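Local coordinates for protein putative esterase (Bacteroides intestinalis DSM 17393, PDB 5VOL) that acts as a ferulic acid esterase of carbohydrate esterase family 1, hydrolysing ester links that decorate arabinoxylan, at residues Ser10-Asp15 with Thr29-Lys34; Lys42-Leu47 with Glu81-Thr86. One frame throughout, in Å; residues are numbered along the deposited sequence.

Contact 1 of 2, residues Ser10-Asp15 with Thr29-Lys34; sequences SKVVTD and TVFLPK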
loop_
_atom_site.group_PDB
_atom_site.type_symbol
_atom_site.label_atom_id
_atom_site.label_comp_id
_atom_site.label_asym_id
_atom_site.label_seq_id
_atom_site.Cartn_x
_atom_site.Cartn_y
_atom_site.Cartn_z
ATOM N N SER C 10 -18.274 -11.103 15.631
ATOM C CA SER C 10 -19.064 -10.370 14.662
ATOM C C SER C 10 -19.805 -11.395 13.812
ATOM O O SER C 10 -19.363 -12.540 13.670
ATOM C CB SER C 10 -18.185 -9.469 13.799
ATOM O OG SER C 10 -17.325 -10.245 12.986
ATOM N N LYS C 11 -20.935 -10.978 13.259
ATOM C CA LYS C 11 -21.857 -11.887 12.586
ATOM C C LYS C 11 -22.404 -11.255 11.336
ATOM O O LYS C 11 -22.632 -10.046 11.295
ATOM C CB LYS C 11 -23.046 -12.253 13.492
ATOM C CG LYS C 11 -22.816 -13.401 14.426
ATOM C CD LYS C 11 -24.056 -13.622 15.294
ATOM C CE LYS C 11 -24.522 -12.317 15.930
ATOM N NZ LYS C 11 -25.460 -12.529 17.072
ATOM N N VAL C 12 -22.647 -12.079 10.330
ATOM C CA VAL C 12 -23.401 -11.640 9.169
ATOM C C VAL C 12 -24.751 -12.343 9.218
ATOM O O VAL C 12 -24.820 -13.560 9.344
ATOM C CB VAL C 12 -22.680 -11.953 7.853
ATOM C CG1 VAL C 12 -23.626 -11.745 6.673
ATOM C CG2 VAL C 12 -21.459 -11.064 7.716
ATOM N N VAL C 13 -25.822 -11.570 9.152
ATOM C CA VAL C 13 -27.162 -12.136 9.260
ATOM C C VAL C 13 -27.949 -11.770 8.011
ATOM O O VAL C 13 -27.849 -10.647 7.524
ATOM C CB VAL C 13 -27.883 -11.631 10.528
ATOM C CG1 VAL C 13 -29.372 -11.985 10.483
ATOM C CG2 VAL C 13 -27.242 -12.227 11.767
ATOM N N THR C 14 -28.708 -12.727 7.479
ATOM C CA THR C 14 -29.586 -12.446 6.347
ATOM C C THR C 14 -31.048 -12.609 6.780
ATOM O O THR C 14 -31.423 -13.628 7.348
ATOM C CB THR C 14 -29.270 -13.362 5.150
ATOM O OG1 THR C 14 -28.017 -12.965 4.567
ATOM C CG2 THR C 14 -30.360 -13.265 4.084
ATOM N N ASP C 15 -31.863 -11.592 6.529
ATOM C CA ASP C 15 -33.273 -11.651 6.888
ATOM C C ASP C 15 -34.104 -10.981 5.796
ATOM O O ASP C 15 -33.572 -10.602 4.741
ATOM C CB ASP C 15 -33.503 -10.981 8.250
ATOM C CG ASP C 15 -34.663 -11.599 9.025
ATOM O OD1 ASP C 15 -35.576 -12.171 8.395
ATOM O OD2 ASP C 15 -34.647 -11.518 10.268
ATOM N N THR C 29 -28.905 -8.240 4.018
ATOM C CA THR C 29 -27.815 -8.901 4.717
ATOM C C THR C 29 -27.120 -7.850 5.568
ATOM O O THR C 29 -26.774 -6.779 5.078
ATOM C CB THR C 29 -26.809 -9.549 3.734
ATOM O OG1 THR C 29 -27.495 -10.480 2.889
ATOM C CG2 THR C 29 -25.690 -10.274 4.478
ATOM N N VAL C 30 -26.937 -8.136 6.844
ATOM C CA VAL C 30 -26.391 -7.123 7.735
ATOM C C VAL C 30 -25.181 -7.680 8.472
ATOM O O VAL C 30 -25.163 -8.856 8.851
ATOM C CB VAL C 30 -27.459 -6.636 8.751
ATOM C CG1 VAL C 30 -28.043 -7.808 9.520
ATOM C CG2 VAL C 30 -26.869 -5.614 9.711
ATOM N N PHE C 31 -24.157 -6.843 8.629
ATOM C CA PHE C 31 -23.021 -7.169 9.487
ATOM C C PHE C 31 -23.264 -6.646 10.904
ATOM O O PHE C 31 -23.558 -5.477 11.077
ATOM C CB PHE C 31 -21.723 -6.562 8.929
ATOM C CG PHE C 31 -20.579 -6.551 9.916
ATOM C CD1 PHE C 31 -19.712 -7.636 10.010
ATOM C CD2 PHE C 31 -20.377 -5.462 10.757
ATOM C CE1 PHE C 31 -18.653 -7.629 10.925
ATOM C CE2 PHE C 31 -19.320 -5.444 11.680
ATOM C CZ PHE C 31 -18.462 -6.530 11.763
ATOM N N LEU C 32 -23.121 -7.510 11.904
ATOM C CA LEU C 32 -23.274 -7.100 13.293
ATOM C C LEU C 32 -21.937 -7.201 14.041
ATOM O O LEU C 32 -21.330 -8.260 14.075
ATOM C CB LEU C 32 -24.326 -7.957 13.992
ATOM C CG LEU C 32 -25.712 -8.028 13.331
ATOM C CD1 LEU C 32 -26.541 -9.051 14.071
ATOM C CD2 LEU C 32 -26.375 -6.682 13.346
ATOM N N PRO C 33 -21.497 -6.099 14.661
ATOM C CA PRO C 33 -20.235 -6.046 15.416
ATOM C C PRO C 33 -20.091 -7.145 16.478
ATOM O O PRO C 33 -21.080 -7.695 16.973
ATOM C CB PRO C 33 -20.285 -4.673 16.087
ATOM C CG PRO C 33 -21.193 -3.857 15.240
ATOM C CD PRO C 33 -22.190 -4.800 14.634
ATOM N N LYS C 34 -18.845 -7.433 16.841
ATOM C CA LYS C 34 -18.529 -8.427 17.858
ATOM C C LYS C 34 -19.185 -8.113 19.206
ATOM O O LYS C 34 -19.549 -9.024 19.953
ATOM C CB LYS C 34 -17.003 -8.536 18.030
ATOM C CG LYS C 34 -16.574 -9.495 19.111
ATOM C CD LYS C 34 -15.064 -9.388 19.409
ATOM C CE LYS C 34 -14.252 -10.356 18.566
ATOM N NZ LYS C 34 -12.819 -10.392 19.005
#

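Contact 2 of 2, residues Lys42-Leu47 with Glu81-Thr86; sequences KKYPVL and EMIIVT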
loop_
_atom_site.group_PDB
_atom_site.type_symbol
_atom_site.label_atom_id
_atom_site.label_comp_id
_atom_site.label_asym_id
_atom_site.label_seq_id
_atom_site.Cartn_x
_atom_site.Cartn_y
_atom_site.Cartn_z
ATOM N N LYS C 42 -25.243 -0.747 23.624
ATOM C CA LYS C 42 -24.420 0.037 22.712
ATOM C C LYS C 42 -25.184 0.392 21.438
ATOM O O LYS C 42 -25.856 -0.447 20.858
ATOM C CB LYS C 42 -23.135 -0.721 22.368
ATOM C CG LYS C 42 -22.104 0.117 21.624
ATOM C CD LYS C 42 -20.758 -0.589 21.555
ATOM C CE LYS C 42 -19.738 0.237 20.778
ATOM N NZ LYS C 42 -18.457 -0.512 20.546
ATOM N N LYS C 43 -25.086 1.648 21.020
ATOM C CA LYS C 43 -25.624 2.083 19.737
ATOM C C LYS C 43 -24.466 2.298 18.765
ATOM O O LYS C 43 -23.362 2.613 19.193
ATOM C CB LYS C 43 -26.432 3.368 19.884
ATOM C CG LYS C 43 -27.627 3.267 20.838
ATOM C CD LYS C 43 -28.692 2.319 20.304
ATOM C CE LYS C 43 -30.081 2.648 20.874
ATOM N NZ LYS C 43 -30.666 3.899 20.284
ATOM N N TYR C 44 -24.731 2.153 17.468
ATOM C CA TYR C 44 -23.678 2.141 16.455
ATOM C C TYR C 44 -23.924 3.091 15.293
ATOM O O TYR C 44 -25.074 3.397 14.961
ATOM C CB TYR C 44 -23.517 0.730 15.891
ATOM C CG TYR C 44 -23.260 -0.353 16.910
ATOM C CD1 TYR C 44 -21.963 -0.658 17.324
ATOM C CD2 TYR C 44 -24.305 -1.081 17.447
ATOM C CE1 TYR C 44 -21.728 -1.664 18.246
ATOM C CE2 TYR C 44 -24.079 -2.084 18.375
ATOM C CZ TYR C 44 -22.794 -2.369 18.771
ATOM O OH TYR C 44 -22.583 -3.369 19.692
ATOM N N PRO C 45 -22.843 3.558 14.651
ATOM C CA PRO C 45 -23.064 4.177 13.349
ATOM C C PRO C 45 -23.461 3.111 12.327
ATOM O O PRO C 45 -23.384 1.915 12.617
ATOM C CB PRO C 45 -21.711 4.819 13.008
ATOM C CG PRO C 45 -20.736 4.241 13.960
ATOM C CD PRO C 45 -21.462 3.741 15.147
ATOM N N VAL C 46 -23.905 3.543 11.153
ATOM C CA VAL C 46 -24.310 2.601 10.126
ATOM C C VAL C 46 -23.762 3.006 8.768
ATOM O O VAL C 46 -23.688 4.194 8.426
ATOM C CB VAL C 46 -25.858 2.456 10.039
ATOM C CG1 VAL C 46 -26.496 3.758 9.596
ATOM C CG2 VAL C 46 -26.227 1.326 9.076
ATOM N N LEU C 47 -23.341 1.992 8.020
ATOM C CA LEU C 47 -22.980 2.143 6.625
ATOM C C LEU C 47 -23.955 1.328 5.764
ATOM O O LEU C 47 -24.061 0.107 5.920
ATOM C CB LEU C 47 -21.536 1.670 6.367
ATOM C CG LEU C 47 -21.120 1.602 4.892
ATOM C CD1 LEU C 47 -21.082 2.996 4.288
ATOM C CD2 LEU C 47 -19.745 0.917 4.741
ATOM N N GLU C 81 -16.486 0.041 15.221
ATOM C CA GLU C 81 -17.594 -0.884 15.073
ATOM C C GLU C 81 -18.784 -0.131 14.471
ATOM O O GLU C 81 -19.064 1.009 14.828
ATOM C CB GLU C 81 -17.970 -1.513 16.405
ATOM C CG GLU C 81 -16.941 -2.464 16.960
ATOM C CD GLU C 81 -17.500 -3.237 18.131
ATOM O OE1 GLU C 81 -18.164 -2.605 18.972
ATOM O OE2 GLU C 81 -17.312 -4.465 18.200
ATOM N N MET C 82 -19.457 -0.759 13.522
ATOM C CA MET C 82 -20.581 -0.126 12.849
ATOM C C MET C 82 -21.495 -1.201 12.286
ATOM O O MET C 82 -21.052 -2.315 12.000
ATOM C CB MET C 82 -20.105 0.803 11.719
ATOM C CG MET C 82 -19.567 0.069 10.453
ATOM S SD MET C 82 -18.865 1.195 9.214
ATOM C CE MET C 82 -17.145 1.288 9.780
ATOM N N ILE C 83 -22.771 -0.864 12.150
ATOM C CA ILE C 83 -23.724 -1.711 11.435
ATOM C C ILE C 83 -23.485 -1.518 9.938
ATOM O O ILE C 83 -23.366 -0.382 9.463
ATOM C CB ILE C 83 -25.203 -1.354 11.792
ATOM C CG1 ILE C 83 -25.419 -1.375 13.312
ATOM C CG2 ILE C 83 -26.179 -2.281 11.077
ATOM C CD1 ILE C 83 -25.190 -2.728 13.960
ATOM N N ILE C 84 -23.380 -2.616 9.198
ATOM C CA ILE C 84 -23.264 -2.521 7.755
ATOM C C ILE C 84 -24.421 -3.314 7.132
ATOM O O ILE C 84 -24.674 -4.460 7.508
ATOM C CB ILE C 84 -21.910 -3.052 7.237
ATOM C CG1 ILE C 84 -20.750 -2.354 7.952
ATOM C CG2 ILE C 84 -21.756 -2.773 5.737
ATOM C CD1 ILE C 84 -19.412 -2.978 7.612
ATOM N N VAL C 85 -25.128 -2.713 6.186
ATOM C CA VAL C 85 -26.303 -3.410 5.647
ATOM C C VAL C 85 -26.447 -3.237 4.142
ATOM O O VAL C 85 -26.221 -2.156 3.592
ATOM C CB VAL C 85 -27.591 -2.930 6.347
ATOM C CG1 VAL C 85 -27.783 -1.472 6.095
ATOM C CG2 VAL C 85 -28.825 -3.730 5.870
ATOM N N THR C 86 -26.824 -4.335 3.491
ATOM C CA THR C 86 -27.026 -4.378 2.053
ATOM C C THR C 86 -28.448 -4.887 1.786
ATOM O O THR C 86 -28.747 -6.043 2.092
ATOM C CB THR C 86 -26.009 -5.308 1.369
ATOM O OG1 THR C 86 -24.668 -4.872 1.668
ATOM C CG2 THR C 86 -26.235 -5.336 -0.162
#

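Contact 1 of 2, residues Ser10-Asp15 with Thr29-Lys34
Ser10 lays its CB obliquely against the ring of Phe31, 3.4 Å from CE1, just where the first strand of a beta hairpin begins. Its OG, held between the backbone N and the carbonyl carbon (chi1 66°), stays beside the same ring carbon and is hydrogen-bonded to Asp71 and Lys67. From further along the strand, CG2 of Val12 comes up to the edge of the Phe31 ring, 4.5 Å from CD1, while its other methyl, CG1, presses on CG2 of Thr29 at 3.4 Å, closer than carbons usually sit. At the far end of this row the hydroxyls of Thr14 and Thr29 are hydrogen-bonded across a non-hydrogen-bonded pair, OG1 to OG1 at 3.0 Å; Thr29 OG1 also has Asn57 as a partner. The other face of the hairpin carries aliphatic groups: Val13 sets CB against CG1 of Val30 and CG2 against CD1 of Leu32, each at 4.0 Å. Lys11 shares this face and sends its amino group to a salt bridge with Glu37.

Between the two faces run four backbone hydrogen bonds, a reciprocal pair for Lys11 with Leu32 and another for Val13 with Val30. The shortest joins Leu32 N to Lys11 O at 2.7 Å and is almost straight, 176° at the hydrogen. Carbonyl O of Lys11 also receives a CA-H...O contact from Phe31. The reciprocal bonds thus satisfy N and O of all four residues, with apolar contacts on both faces, the Phe31 ring on one and the Val13, Val30 and Leu32 branches on the other; the hydroxyl pair and the Glu37 salt bridge add polar links.

Contact 2 of 2, residues Lys42-Leu47 with Glu81-Thr86
The Tyr44 ring has Glu81 OE1 at its edge and in its plane, 3.8 Å from CE1, and the carboxylate is turned 64° from the ring; Ile83 CD1 reaches Tyr44 CD2 obliquely. The same OE1 takes a hydrogen bond from Lys42 NZ at 2.6 Å, part of a salt bridge, with NZ arriving nearly along the C-O axis at the end of an extended chain. A further hydrogen bond links OE1 to Ser35, whose hydroxyl is also bonded to Tyr44 OH. This cluster lies where the two segments enter the sheet.

Beyond it, parallel pairing takes over. Ile83 N bonds to Pro45 O, Leu47 N to Ile83 O at 2.8 Å, and Val85 N to Leu47 O. Ile83 and Leu47 each give through N and accept through O, the alternation of parallel strands. On one face CG2 of Val46 lies 3.4 Å from Ile83 O and 4.0 Å from Ile83 CB; on the other, CB of Leu47 meets SD of Met82.

Helices 66-76 and 254-271 both pack on Met82, while Ile84 leans on the former and Leu47 on the latter. Strand 133-138 flanks strand 46-50, and strand 24-32 flanks strand 83-87.

How the contacts relate
Contacts 1 and 2 are successive steps across one mixed sheet, their centres 10 Å apart. Strand 24-32 of contact 1 lies directly beside strand 83-87 of contact 2, where Phe31 N to Ile84 O, at 2.7 Å, and Thr86 N to Thr29 O, at 2.9 Å, are probable hydrogen bonds. The sheet therefore passes from an antiparallel hairpin at its margin to the parallel strands of an alpha/beta-hydrolase core, and Met70 of helix 66-76 touches both Phe31 and Ile84. Both contacts lie away from the calcium sites; Leu47 of contact 2 comes near, without touching, the probable nucleophile elbow around Ser139, whose likely partners are His252 and Asp223.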